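Local structure of CBS domain protein (Bacillus anthracis, 3LQN) at residues Val30-Gly35 against Ile51-Pro56; Gly62-Ala67 against Glu90-Gln95; Leu20-Glu25 against Ile131-Ala136. The protein is of unknown function but, as a protein with two CBS domains, probably senses or binds a small regulatory ligand such as an adenine nucleotide. All coordinates share one frame; numbering follows the deposited sequence.

Contact 1 (Val30-Gly35 against Ile51-Pro56); sequences VQIGNG and IPVLDP. With SO4 (sulfate ion), chain C; SO4 (sulfate ion), chain F.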
ATOM      1  N   VAL A  30       7.558   4.635  15.731  1.00 23.65           N
ATOM      2  CA  VAL A  30       8.533   5.661  16.053  1.00 24.25           C
ATOM      3  C   VAL A  30       7.880   6.703  16.979  1.00 21.98           C
ATOM      4  O   VAL A  30       6.676   6.645  17.236  1.00 27.90           O
ATOM      5  CB  VAL A  30       9.095   6.343  14.744  1.00 23.01           C
ATOM      6  CG1 VAL A  30       9.985   5.346  13.991  1.00 26.17           C
ATOM      7  CG2 VAL A  30       7.935   6.835  13.848  1.00 20.68           C
ATOM      8  N   GLN A  31       8.657   7.693  17.408  1.00 23.78           N
ATOM      9  CA  GLN A  31       8.217   8.830  18.243  1.00 28.39           C
ATOM     10  C   GLN A  31       8.338  10.150  17.513  1.00 26.84           C
ATOM     11  O   GLN A  31       9.115  10.243  16.585  1.00 23.85           O
ATOM     12  CB  GLN A  31       9.115   8.896  19.495  1.00 30.56           C
ATOM     13  CG  GLN A  31       8.955   7.678  20.354  1.00 39.11           C
ATOM     14  CD  GLN A  31       9.344   7.946  21.795  1.00 52.49           C
ATOM     15  OE1 GLN A  31       8.584   7.663  22.715  1.00 52.66           O
ATOM     16  NE2 GLN A  31      10.524   8.520  21.992  1.00 42.80           N
ATOM     17  N   ILE A  32       7.617  11.194  17.935  0.99 25.26           N
ATOM     18  CA  ILE A  32       7.612  12.478  17.142  0.99 31.46           C
ATOM     19  C   ILE A  32       8.976  13.178  16.900  0.99 33.46           C
ATOM     20  O   ILE A  32       9.216  13.883  15.874  0.99 34.17           O
ATOM     21  CB  ILE A  32       6.566  13.544  17.701  0.99 39.24           C
ATOM     22  CG1 ILE A  32       6.981  14.021  19.090  0.99 37.79           C
ATOM     23  CG2 ILE A  32       5.117  12.979  17.699  0.99 43.03           C
ATOM     24  CD1 ILE A  32       6.399  15.391  19.488  0.99 46.32           C
ATOM     25  N   GLY A  33       9.877  12.983  17.838  1.00 24.72           N
ATOM     26  CA  GLY A  33      11.196  13.559  17.728  1.00 26.83           C
ATOM     27  C   GLY A  33      12.209  12.684  17.045  1.00 25.56           C
ATOM     28  O   GLY A  33      13.335  13.120  16.889  1.00 24.68           O
ATOM     29  N   ASN A  34      11.835  11.459  16.624  1.00 22.17           N
ATOM     30  CA  ASN A  34      12.788  10.680  15.821  1.00 23.98           C
ATOM     31  C   ASN A  34      13.134  11.364  14.495  1.00 21.30           C
ATOM     32  O   ASN A  34      12.271  12.006  13.900  1.00 23.57           O
ATOM     33  CB  ASN A  34      12.255   9.274  15.544  1.00 18.68           C
ATOM     34  CG  ASN A  34      12.328   8.351  16.774  1.00 22.41           C
ATOM     35  OD1 ASN A  34      11.511   7.484  16.947  1.00 25.17           O
ATOM     36  ND2 ASN A  34      13.315   8.579  17.633  1.00 26.02           N
ATOM     37  N   GLY A  35      14.386  11.226  14.059  1.00 21.08           N
ATOM     38  CA  GLY A  35      14.848  11.652  12.721  1.00 21.80           C
ATOM     39  C   GLY A  35      14.154  10.906  11.590  1.00 22.38           C
ATOM     40  O   GLY A  35      13.675   9.783  11.780  1.00 20.10           O
ATOM     41  N   ILE A  51       3.676   3.167   9.639  1.00 18.79           N
ATOM     42  CA  ILE A  51       3.740   2.785  11.050  1.00 22.09           C
ATOM     43  C   ILE A  51       3.220   3.894  11.921  1.00 16.86           C
ATOM     44  O   ILE A  51       3.249   5.081  11.530  1.00 18.27           O
ATOM     45  CB  ILE A  51       5.188   2.423  11.500  1.00 23.50           C
ATOM     46  CG1 ILE A  51       6.148   3.579  11.167  1.00 25.63           C
ATOM     47  CG2 ILE A  51       5.609   1.119  10.870  1.00 26.04           C
ATOM     48  CD1 ILE A  51       7.567   3.428  11.782  1.00 24.25           C
ATOM     49  N   PRO A  52       2.702   3.540  13.111  1.00 20.16           N
ATOM     50  CA  PRO A  52       2.208   4.559  14.031  1.00 15.19           C
ATOM     51  C   PRO A  52       3.331   5.370  14.642  1.00 22.44           C
ATOM     52  O   PRO A  52       4.454   4.866  14.823  1.00 18.38           O
ATOM     53  CB  PRO A  52       1.539   3.732  15.159  1.00 23.73           C
ATOM     54  CG  PRO A  52       2.286   2.378  15.129  1.00 24.62           C
ATOM     55  CD  PRO A  52       2.517   2.160  13.633  1.00 21.97           C
ATOM     56  N   VAL A  53       3.020   6.641  14.875  1.00 19.65           N
ATOM     57  CA  VAL A  53       3.830   7.508  15.736  1.00 20.95           C
ATOM     58  C   VAL A  53       3.254   7.550  17.155  1.00 22.88           C
ATOM     59  O   VAL A  53       2.114   7.968  17.327  1.00 26.33           O
ATOM     60  CB  VAL A  53       3.861   8.923  15.117  1.00 19.25           C
ATOM     61  CG1 VAL A  53       4.844   9.802  15.906  1.00 19.92           C
ATOM     62  CG2 VAL A  53       4.244   8.837  13.592  1.00 20.80           C
ATOM     63  N   LEU A  54       4.017   7.135  18.173  1.00 17.17           N
ATOM     64  CA  LEU A  54       3.511   6.968  19.534  1.00 18.44           C
ATOM     65  C   LEU A  54       4.235   7.935  20.461  1.00 25.30           C
ATOM     66  O   LEU A  54       5.331   8.373  20.152  1.00 28.94           O
ATOM     67  CB  LEU A  54       3.775   5.541  20.061  1.00 17.63           C
ATOM     68  CG  LEU A  54       3.136   4.414  19.201  1.00 17.60           C
ATOM     69  CD1 LEU A  54       3.467   3.075  19.929  1.00 21.55           C
ATOM     70  CD2 LEU A  54       1.620   4.607  19.006  1.00 23.42           C
ATOM     71  N   ASP A  55       3.603   8.257  21.567  1.00 24.72           N
ATOM     72  CA  ASP A  55       4.287   9.003  22.640  1.00 25.05           C
ATOM     73  C   ASP A  55       4.908   8.059  23.641  1.00 30.00           C
ATOM     74  O   ASP A  55       4.836   6.816  23.481  1.00 23.43           O
ATOM     75  CB  ASP A  55       3.369  10.076  23.284  1.00 29.13           C
ATOM     76  CG  ASP A  55       2.170   9.521  23.979  1.00 32.53           C
ATOM     77  OD1 ASP A  55       2.174   8.384  24.514  1.00 28.51           O
ATOM     78  OD2 ASP A  55       1.186  10.267  24.056  1.00 34.09           O
ATOM     79  N   PRO A  56       5.528   8.622  24.706  1.00 32.51           N
ATOM     80  CA  PRO A  56       6.171   7.682  25.639  1.00 32.37           C
ATOM     81  C   PRO A  56       5.196   6.827  26.445  1.00 31.82           C
ATOM     82  O   PRO A  56       5.610   5.859  27.079  1.00 34.07           O
ATOM     83  CB  PRO A  56       6.964   8.621  26.573  1.00 34.90           C
ATOM     84  CG  PRO A  56       7.318   9.770  25.725  1.00 29.56           C
ATOM     85  CD  PRO A  56       6.128   9.968  24.775  1.00 35.94           C
TER
HETATM   86  S   SO4 C 162      17.055   9.787  15.990  1.00 37.02           S
HETATM   87  O1  SO4 C 162      16.832  10.769  17.063  1.00 45.83           O
HETATM   88  O2  SO4 C 162      17.679   8.635  16.628  1.00 50.63           O
HETATM   89  O3  SO4 C 162      15.746   9.389  15.578  1.00 29.05           O
HETATM   90  O4  SO4 C 162      17.841  10.335  14.934  1.00 34.45           O
HETATM   91  S   SO4 F 165      14.069   6.459  20.650  1.00130.65           S
HETATM   92  O1  SO4 F 165      13.523   7.787  20.361  1.00126.14           O
HETATM   93  O2  SO4 F 165      14.961   6.546  21.806  1.00133.99           O
HETATM   94  O3  SO4 F 165      12.985   5.537  20.986  1.00130.87           O
HETATM   95  O4  SO4 F 165      14.810   5.945  19.493  1.00125.95           O
HETATM   96  O   HOH W   1       5.991  11.141  19.917  1.00 46.10           O

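Contact 2 (Gly62-Ala67 against Glu90-Gln95); sequences GLISTA and EQVMKQ. With SO4 (sulfate ion), chain B; FMT (formic acid), chain H.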
ATOM      1  N   GLY A  62      -0.182   9.748  15.497  1.00 25.11           N
ATOM      2  CA  GLY A  62      -0.355   9.889  14.083  1.00 25.37           C
ATOM      3  C   GLY A  62       0.238   8.707  13.393  1.00 26.60           C
ATOM      4  O   GLY A  62       0.619   7.757  14.047  1.00 26.36           O
ATOM      5  N   LEU A  63       0.341   8.793  12.082  1.00 23.77           N
ATOM      6  CA  LEU A  63       0.915   7.713  11.265  1.00 24.34           C
ATOM      7  C   LEU A  63       2.031   8.318  10.436  1.00 29.41           C
ATOM      8  O   LEU A  63       1.923   9.479  10.023  1.00 25.64           O
ATOM      9  CB  LEU A  63      -0.087   7.187  10.251  1.00 24.56           C
ATOM     10  CG  LEU A  63      -0.961   5.953  10.488  1.00 32.94           C
ATOM     11  CD1 LEU A  63      -1.757   5.602   9.192  1.00 35.56           C
ATOM     12  CD2 LEU A  63      -0.111   4.780  10.927  1.00 28.25           C
ATOM     13  N   ILE A  64       3.046   7.527  10.100  1.00 22.09           N
ATOM     14  CA  ILE A  64       4.034   8.025   9.126  1.00 21.38           C
ATOM     15  C   ILE A  64       4.264   6.958   8.128  1.00 23.29           C
ATOM     16  O   ILE A  64       4.386   5.798   8.540  1.00 22.41           O
ATOM     17  CB  ILE A  64       5.315   8.537   9.804  1.00 17.02           C
ATOM     18  CG1 ILE A  64       6.297   9.072   8.734  1.00 15.68           C
ATOM     19  CG2 ILE A  64       5.992   7.439  10.672  1.00 19.91           C
ATOM     20  CD1 ILE A  64       7.529   9.828   9.356  1.00 19.82           C
ATOM     21  N   SER A  65       4.286   7.307   6.824  1.00 19.89           N
ATOM     22  CA  SER A  65       4.467   6.322   5.753  1.00 20.52           C
ATOM     23  C   SER A  65       5.703   6.631   4.919  1.00 19.55           C
ATOM     24  O   SER A  65       6.177   7.731   4.971  1.00 19.25           O
ATOM     25  CB  SER A  65       3.230   6.335   4.819  1.00 23.03           C
ATOM     26  OG  SER A  65       3.159   7.562   4.099  1.00 22.64           O
ATOM     27  N   THR A  66       6.177   5.673   4.146  0.60 17.91           N
ATOM     28  CA  THR A  66       7.284   5.923   3.260  0.60 18.43           C
ATOM     29  C   THR A  66       6.899   6.970   2.220  0.60 19.38           C
ATOM     30  O   THR A  66       7.731   7.787   1.811  0.60 15.11           O
ATOM     31  CB  THR A  66       7.731   4.615   2.577  0.60 26.17           C
ATOM     32  OG1 THR A  66       8.044   3.659   3.600  0.60 24.77           O
ATOM     33  CG2 THR A  66       8.950   4.850   1.695  0.60 24.05           C
ATOM     34  N   ALA A  67       5.641   6.913   1.762  1.00 20.34           N
ATOM     35  CA  ALA A  67       5.130   7.967   0.909  1.00 20.01           C
ATOM     36  C   ALA A  67       5.277   9.381   1.566  1.00 17.96           C
ATOM     37  O   ALA A  67       5.676  10.337   0.867  1.00 21.61           O
ATOM     38  CB  ALA A  67       3.682   7.675   0.463  1.00 26.40           C
ATOM     39  N   GLU A  90       7.830  14.469  13.144  1.00 21.13           N
ATOM     40  CA  GLU A  90       6.777  15.478  13.346  1.00 33.85           C
ATOM     41  C   GLU A  90       6.509  16.300  12.073  1.00 31.87           C
ATOM     42  O   GLU A  90       5.392  16.738  11.867  1.00 27.67           O
ATOM     43  CB  GLU A  90       7.119  16.437  14.498  1.00 27.19           C
ATOM     44  CG  GLU A  90       8.266  17.380  14.260  1.00 47.10           C
ATOM     45  CD  GLU A  90       8.649  18.125  15.555  1.00 73.73           C
ATOM     46  OE1 GLU A  90       9.523  17.615  16.304  1.00 82.42           O
ATOM     47  OE2 GLU A  90       8.065  19.205  15.833  1.00 68.44           O
ATOM     48  N   GLN A  91       7.519  16.478  11.228  1.00 24.71           N
ATOM     49  CA  GLN A  91       7.357  17.379  10.065  1.00 22.83           C
ATOM     50  C   GLN A  91       6.564  16.749   8.924  1.00 21.42           C
ATOM     51  O   GLN A  91       6.122  17.475   8.032  1.00 25.90           O
ATOM     52  CB  GLN A  91       8.703  17.829   9.523  1.00 20.59           C
ATOM     53  CG  GLN A  91       9.497  18.707  10.453  1.00 23.80           C
ATOM     54  CD  GLN A  91      10.869  18.888   9.938  1.00 26.41           C
ATOM     55  OE1 GLN A  91      11.719  18.035  10.139  1.00 32.35           O
ATOM     56  NE2 GLN A  91      11.127  20.025   9.256  1.00 26.30           N
ATOM     57  N   VAL A  92       6.376  15.438   8.916  1.00 17.24           N
ATOM     58  CA  VAL A  92       5.703  14.797   7.778  1.00 19.43           C
ATOM     59  C   VAL A  92       4.558  13.860   8.190  1.00 20.86           C
ATOM     60  O   VAL A  92       3.841  13.371   7.341  1.00 21.27           O
ATOM     61  CB  VAL A  92       6.690  14.018   6.814  1.00 19.07           C
ATOM     62  CG1 VAL A  92       7.763  14.966   6.185  1.00 18.98           C
ATOM     63  CG2 VAL A  92       7.325  12.801   7.554  1.00 19.25           C
ATOM     64  N   MET A  93       4.455  13.529   9.468  1.00 21.13           N
ATOM     65  CA  MET A  93       3.401  12.595   9.875  1.00 19.59           C
ATOM     66  C   MET A  93       1.980  13.167   9.617  1.00 23.80           C
ATOM     67  O   MET A  93       1.769  14.370   9.492  1.00 25.82           O
ATOM     68  CB  MET A  93       3.536  12.252  11.366  1.00 20.74           C
ATOM     69  CG  MET A  93       3.258  13.397  12.239  1.00 24.32           C
ATOM     70  SD  MET A  93       3.398  12.842  13.999  1.00 35.21           S
ATOM     71  CE  MET A  93       3.135  14.372  14.857  1.00 56.47           C
ATOM     72  N   LYS A  94       1.010  12.269   9.616  1.00 23.76           N
ATOM     73  CA  LYS A  94      -0.409  12.596   9.378  1.00 22.33           C
ATOM     74  C   LYS A  94      -1.069  12.439  10.745  1.00 31.75           C
ATOM     75  O   LYS A  94      -0.941  11.397  11.377  1.00 31.09           O
ATOM     76  CB  LYS A  94      -0.932  11.581   8.395  1.00 23.07           C
ATOM     77  CG  LYS A  94      -2.406  11.736   7.911  1.00 43.32           C
ATOM     78  CD  LYS A  94      -2.693  10.714   6.808  1.00 52.42           C
ATOM     79  CE  LYS A  94      -3.969  11.018   6.028  1.00 56.87           C
ATOM     80  NZ  LYS A  94      -3.801  10.643   4.592  1.00 58.85           N
ATOM     81  N   GLN A  95      -1.731  13.490  11.219  1.00 30.76           N
ATOM     82  CA  GLN A  95      -2.382  13.468  12.532  1.00 40.10           C
ATOM     83  C   GLN A  95      -3.850  13.092  12.379  1.00 37.49           C
ATOM     84  O   GLN A  95      -4.426  12.516  13.279  1.00 37.00           O
ATOM     85  CB  GLN A  95      -2.306  14.832  13.200  1.00 49.73           C
ATOM     86  CG  GLN A  95      -0.907  15.394  13.382  1.00 54.01           C
ATOM     87  CD  GLN A  95      -0.683  15.886  14.793  1.00 51.02           C
ATOM     88  OE1 GLN A  95      -1.399  15.499  15.707  1.00 55.09           O
ATOM     89  NE2 GLN A  95       0.329  16.717  14.982  1.00 55.87           N
TER
HETATM   90  S   SO4 B 161      -2.471  16.203   8.963  1.00 85.41           S
HETATM   91  O1  SO4 B 161      -2.723  17.500   8.334  1.00 96.29           O
HETATM   92  O2  SO4 B 161      -3.714  15.623   9.443  1.00 60.75           O
HETATM   93  O3  SO4 B 161      -1.885  15.306   7.963  1.00 95.12           O
HETATM   94  O4  SO4 B 161      -1.529  16.373  10.079  1.00 93.19           O
HETATM   95  C   FMT H 167       8.049  -0.328   2.638  1.00 55.44           C
HETATM   96  O1  FMT H 167       8.277  -1.260   3.403  1.00 57.06           O
HETATM   97  O2  FMT H 167       8.836   0.594   2.466  1.00 53.20           O

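Contact 3 (Leu20-Glu25 against Ile131-Ala136); sequences LMISSE and ILTRRA. With SO4 (sulfate ion), chain D; SO4 (sulfate ion), chain G.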
ATOM      1  N   LEU A  20      -9.690  -8.946  14.236  1.00 27.78           N
ATOM      2  CA  LEU A  20      -9.122  -8.863  12.895  1.00 31.47           C
ATOM      3  C   LEU A  20      -7.740  -8.179  12.919  1.00 33.97           C
ATOM      4  O   LEU A  20      -6.956  -8.282  11.963  1.00 30.47           O
ATOM      5  CB  LEU A  20     -10.012  -7.984  11.998  1.00 33.80           C
ATOM      6  CG  LEU A  20     -11.429  -8.436  11.581  1.00 45.40           C
ATOM      7  CD1 LEU A  20     -12.161  -7.374  10.782  1.00 44.55           C
ATOM      8  CD2 LEU A  20     -11.371  -9.697  10.783  1.00 46.02           C
ATOM      9  N   MET A  21      -7.456  -7.445  13.978  1.00 32.86           N
ATOM     10  CA  MET A  21      -6.287  -6.562  13.927  1.00 32.30           C
ATOM     11  C   MET A  21      -4.993  -7.336  14.076  1.00 33.07           C
ATOM     12  O   MET A  21      -4.958  -8.456  14.605  1.00 29.50           O
ATOM     13  CB  MET A  21      -6.372  -5.453  14.981  1.00 27.87           C
ATOM     14  CG  MET A  21      -6.183  -5.996  16.398  1.00 24.98           C
ATOM     15  SD  MET A  21      -6.277  -4.711  17.619  1.00 27.29           S
ATOM     16  CE  MET A  21      -5.752  -5.739  18.982  1.00 28.92           C
ATOM     17  N   ILE A  22      -3.912  -6.726  13.596  1.00 27.98           N
ATOM     18  CA  ILE A  22      -2.592  -7.229  13.895  1.00 23.64           C
ATOM     19  C   ILE A  22      -2.182  -6.595  15.207  1.00 23.60           C
ATOM     20  O   ILE A  22      -2.227  -5.384  15.347  1.00 24.92           O
ATOM     21  CB  ILE A  22      -1.595  -6.780  12.761  1.00 28.35           C
ATOM     22  CG1 ILE A  22      -1.925  -7.434  11.409  1.00 32.74           C
ATOM     23  CG2 ILE A  22      -0.197  -7.065  13.159  1.00 28.12           C
ATOM     24  CD1 ILE A  22      -1.197  -6.694  10.219  1.00 33.62           C
ATOM     25  N   SER A  23      -1.766  -7.401  16.186  1.00 21.68           N
ATOM     26  CA  SER A  23      -1.508  -6.836  17.503  1.00 26.91           C
ATOM     27  C   SER A  23      -0.290  -5.910  17.544  1.00 24.29           C
ATOM     28  O   SER A  23       0.650  -6.087  16.790  1.00 24.13           O
ATOM     29  CB  SER A  23      -1.353  -7.971  18.515  1.00 34.55           C
ATOM     30  OG  SER A  23      -1.514  -7.451  19.827  1.00 47.99           O
ATOM     31  N   SER A  24      -0.320  -4.934  18.436  1.00 27.55           N
ATOM     32  CA  SER A  24       0.640  -3.823  18.427  1.00 25.26           C
ATOM     33  C   SER A  24       2.089  -4.295  18.636  1.00 33.52           C
ATOM     34  O   SER A  24       3.056  -3.698  18.133  1.00 27.04           O
ATOM     35  CB  SER A  24       0.288  -2.796  19.517  1.00 20.41           C
ATOM     36  OG  SER A  24       0.208  -3.393  20.800  1.00 26.45           O
ATOM     37  N   GLU A  25       2.240  -5.389  19.370  1.00 29.83           N
ATOM     38  CA  GLU A  25       3.578  -5.949  19.532  1.00 31.88           C
ATOM     39  C   GLU A  25       4.209  -6.470  18.237  1.00 30.62           C
ATOM     40  O   GLU A  25       5.410  -6.635  18.201  1.00 33.93           O
ATOM     41  CB  GLU A  25       3.650  -6.952  20.678  1.00 36.68           C
ATOM     42  CG  GLU A  25       3.143  -8.308  20.323  1.00 44.87           C
ATOM     43  CD  GLU A  25       1.639  -8.390  20.362  1.00 55.78           C
ATOM     44  OE1 GLU A  25       1.106  -9.466  20.001  1.00 63.82           O
ATOM     45  OE2 GLU A  25       0.997  -7.396  20.768  1.00 52.65           O
ATOM     46  N   ILE A 131      -3.130  -2.733  14.403  1.00 19.99           N
ATOM     47  CA  ILE A 131      -3.526  -2.112  13.130  1.00 18.55           C
ATOM     48  C   ILE A 131      -4.470  -3.060  12.403  1.00 23.70           C
ATOM     49  O   ILE A 131      -4.364  -4.304  12.515  1.00 27.47           O
ATOM     50  CB  ILE A 131      -2.297  -1.745  12.260  1.00 21.26           C
ATOM     51  CG1 ILE A 131      -1.550  -3.001  11.822  1.00 27.15           C
ATOM     52  CG2 ILE A 131      -1.372  -0.810  13.004  1.00 26.51           C
ATOM     53  CD1 ILE A 131      -0.837  -2.801  10.464  1.00 26.62           C
ATOM     54  N   LEU A 132      -5.401  -2.498  11.646  0.71 24.67           N
ATOM     55  CA  LEU A 132      -6.349  -3.319  10.907  0.71 30.47           C
ATOM     56  C   LEU A 132      -6.201  -3.024   9.417  0.71 28.71           C
ATOM     57  O   LEU A 132      -6.456  -1.916   8.975  0.71 26.23           O
ATOM     58  CB  LEU A 132      -7.773  -3.074  11.399  0.71 26.36           C
ATOM     59  CG  LEU A 132      -9.019  -3.648  10.743  0.71 35.04           C
ATOM     60  CD1 LEU A 132      -9.247  -5.087  11.123  0.71 40.21           C
ATOM     61  CD2 LEU A 132     -10.128  -2.808  11.238  0.71 33.23           C
ATOM     62  N   THR A 133      -5.794  -4.041   8.665  1.00 30.96           N
ATOM     63  CA  THR A 133      -5.450  -3.901   7.254  1.00 29.47           C
ATOM     64  C   THR A 133      -6.622  -4.267   6.378  1.00 20.27           C
ATOM     65  O   THR A 133      -7.577  -4.974   6.757  1.00 27.03           O
ATOM     66  CB  THR A 133      -4.390  -4.895   6.844  1.00 28.75           C
ATOM     67  OG1 THR A 133      -4.953  -6.200   7.019  1.00 34.99           O
ATOM     68  CG2 THR A 133      -3.169  -4.743   7.713  1.00 35.70           C
ATOM     69  N   ARG A 134      -6.500  -3.868   5.117  1.00 26.15           N
ATOM     70  CA  ARG A 134      -7.447  -4.307   4.129  1.00 27.36           C
ATOM     71  C   ARG A 134      -7.440  -5.795   3.926  1.00 28.94           C
ATOM     72  O   ARG A 134      -8.490  -6.383   3.727  1.00 32.95           O
ATOM     73  CB  ARG A 134      -7.153  -3.649   2.771  1.00 31.68           C
ATOM     74  CG  ARG A 134      -7.489  -2.216   2.793  1.00 31.34           C
ATOM     75  CD  ARG A 134      -7.091  -1.652   1.478  1.00 36.09           C
ATOM     76  NE  ARG A 134      -7.772  -0.404   1.243  1.00 41.43           N
ATOM     77  CZ  ARG A 134      -7.394   0.437   0.305  1.00 37.48           C
ATOM     78  NH1 ARG A 134      -6.349   0.120  -0.437  1.00 38.69           N
ATOM     79  NH2 ARG A 134      -8.041   1.571   0.138  1.00 44.62           N
ATOM     80  N   ARG A 135      -6.272  -6.423   3.947  0.52 30.60           N
ATOM     81  CA  ARG A 135      -6.241  -7.863   3.701  0.52 33.29           C
ATOM     82  C   ARG A 135      -7.161  -8.633   4.635  0.52 37.37           C
ATOM     83  O   ARG A 135      -7.938  -9.463   4.188  0.52 37.16           O
ATOM     84  CB  ARG A 135      -4.822  -8.416   3.773  0.52 38.89           C
ATOM     85  CG  ARG A 135      -4.788  -9.912   3.614  0.52 38.33           C
ATOM     86  CD  ARG A 135      -3.374 -10.419   3.451  0.52 42.38           C
ATOM     87  NE  ARG A 135      -3.377 -11.830   3.090  0.52 44.87           N
ATOM     88  CZ  ARG A 135      -3.546 -12.825   3.953  0.52 38.77           C
ATOM     89  NH1 ARG A 135      -3.726 -12.573   5.244  0.52 40.28           N
ATOM     90  NH2 ARG A 135      -3.535 -14.073   3.522  0.52 38.80           N
ATOM     91  N   ALA A 136      -7.097  -8.333   5.936  1.00 34.36           N
ATOM     92  CA  ALA A 136      -7.922  -9.014   6.887  1.00 30.11           C
ATOM     93  C   ALA A 136      -9.420  -8.877   6.537  1.00 38.98           C
ATOM     94  O   ALA A 136     -10.176  -9.840   6.589  1.00 36.90           O
ATOM     95  CB  ALA A 136      -7.622  -8.498   8.357  1.00 30.90           C
TER
HETATM   96  S   SO4 D 163      -3.393  -9.498   7.967  1.00 69.92           S
HETATM   97  O1  SO4 D 163      -4.186  -9.064   9.112  1.00 75.94           O
HETATM   98  O2  SO4 D 163      -2.298 -10.347   8.429  1.00 85.15           O
HETATM   99  O3  SO4 D 163      -4.230 -10.299   7.070  1.00 70.60           O
HETATM  100  O4  SO4 D 163      -2.858  -8.313   7.294  1.00 66.61           O
HETATM  101  S   SO4 G 166      -3.824 -16.258   6.423  1.00139.86           S
HETATM  102  O1  SO4 G 166      -4.875 -16.761   7.303  1.00141.58           O
HETATM  103  O2  SO4 G 166      -2.571 -16.913   6.780  1.00139.84           O
HETATM  104  O3  SO4 G 166      -4.152 -16.571   5.034  1.00139.78           O
HETATM  105  O4  SO4 G 166      -3.689 -14.810   6.588  1.00138.29           O
HETATM  106  O   HOH W   2      -5.412  -6.782  10.297  1.00 32.93           O

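Contact 1 (Val30-Gly35 against Ile51-Pro56)
Ile-51 meets Val-30 at about a right angle, its CD1 reaching both methyls and lying 3.8 Å from Val-30 CG1. Pro-52 O accepts the backbone N-H of Val-30 in its carbonyl plane (N to O 3.2 Å). Val-53 sits opposite Val-30 in a single backbone bridge. Its CG1, turned anti to the backbone N (chi1 -173°), packs 3.7 Å from Ile-32 CG2. Leu-54 N closes the bridge on Val-30 O at 2.9 Å. Next, a water links Leu-54 O to Ile-32 N, accepting from the latter at 2.6 Å. Asp-55 OD2 is hydrogen-bonded to His-61 NE2, OD1 to the backbone N of Met-57 and Lys-59, and the Pro-56 ring lies beside Gln-31 OE1. The far end of 30-35 folds into a type I turn, where Asn-34 OD1 takes the N-H of Gln-31 (2.9 Å) from above its carbonyl plane. That grip sets the amide so that ND2 reaches one sulfate, while Gly-35 N, at the N-cap of the next helix, binds another through O3 (2.7 Å). Helix 36-46 connects the partners, and the parallel-type bridge is consistent with the beta-alpha-beta unit of a CBS domain, its first strand reduced to one residue.

Contact 2 (Gly62-Ala67 against Glu90-Gln95)
Leu-63 O is the polar atom around which the two backbones close: Lys-94 N donates to it at 3.0 Å in an almost straight bond (174° at the hydrogen), and CA and CB of Met-93 rest against the same oxygen, CB at 3.5 Å. The return bond runs from Leu-63 N to Lys-94 O, so this one pair carries both bonds of an antiparallel hydrogen-bonded bridge. Lys-94 O is also crowded by Gly-62, whose CA comes within 3.2 Å of it; at this glycine the backbone is almost fully stretched and the two chains run close. Past the bridge the contact becomes apolar. Ile-64 holds CG1 anti to its N (chi1 -179°) and continues extended, which drives CD1 into CG2 of Val-92 at 3.5 Å, tighter than usual carbon packing, with the two side chains crossing obliquely. Met-93 CB comes only loosely near Ile-64 CB (4.4 Å), and its extended chain then leads off to Val-53 and Ile-32. Gln-95 N donates to a sulfate (3.1 Å to O4), which Asp-96 N holds as well; Lys-94 CG rests against its O3. The loop 90-95 thus adds a short bridge to strand 60-65, whose other neighbour is strand 50-54. Ile-64 and Val-92 both lean on Leu-36 of helix 36-46 and Ile-69 of helix 66-72, and Ser-65 OG caps that second helix at Met-68 N; Thr-66, in its first turn, packs on Leu-70 of the second subunit.

Contact 3 (Leu20-Glu25 against Ile131-Ala136)
Ile-22 and Thr-133 meet beside a bound sulfate that rests on both: Ile-22 CD1 lies 3.7 Å from Thr-133 CG2, the side chains crossing at about a right angle, and Thr-133 OG1 donates to O4 of the ion at 3.0 Å. With chi1 at 63°, OG1 stands between its own N and carbonyl carbon, where it also accepts the N-H of Ala-136 (N to OG1 3.2 Å) and caps the helix that begins here. A water beside them accepts from Thr-133 N and lies 2.7 Å from Leu-20 O, close to the same sulfate. The helix start would favour an anion. In one of two conformers Arg-135 NH1 also reaches this ion, a less certain link, and its NE forms a salt bridge with Asp-115 of the second subunit. The site is consistent with the phosphate-binding cleft of nucleotide-binding CBS pairs. The backbones join through Ile-22 and Ile-131, an antiparallel hydrogen-bonded pair: Ile-22 N gives to Ile-131 O at 2.7 Å, and Ile-131 N returns the bond. Their side chains share one face, Ile-22 CB 3.9 Å from Ile-131 CG1. Strand 22-23 thus edges the sheet beside 128-133, which strand 118-122 flanks on its other side; Leu-20 packs on Ile-137 and Leu-140 of helix 134-144 and on Phe-106 of helix 106-115.

How the contacts relate
Contacts 1 and 2 share the hairpin of strands 50-54 and 60-65: their centres are 9 Å apart, with Val-53 N 2.8 Å from Gly-62 O and Ile-51 O 2.8 Å from Ile-64 N. Loop 30-35 bridges one strand, loop 90-95 the other. Contact 3 lies on the opposite side of the chain's centre, about 19 Å from either centre, and touches neither. Its segments come from near the two ends of the chain, so it encloses the other two in sequence and joins the first CBS repeat to the second; contact 2 sets strand 60-65 of the first against the loop leading into the second. Sulfates bind at all three, probably from the crystallisation liquor.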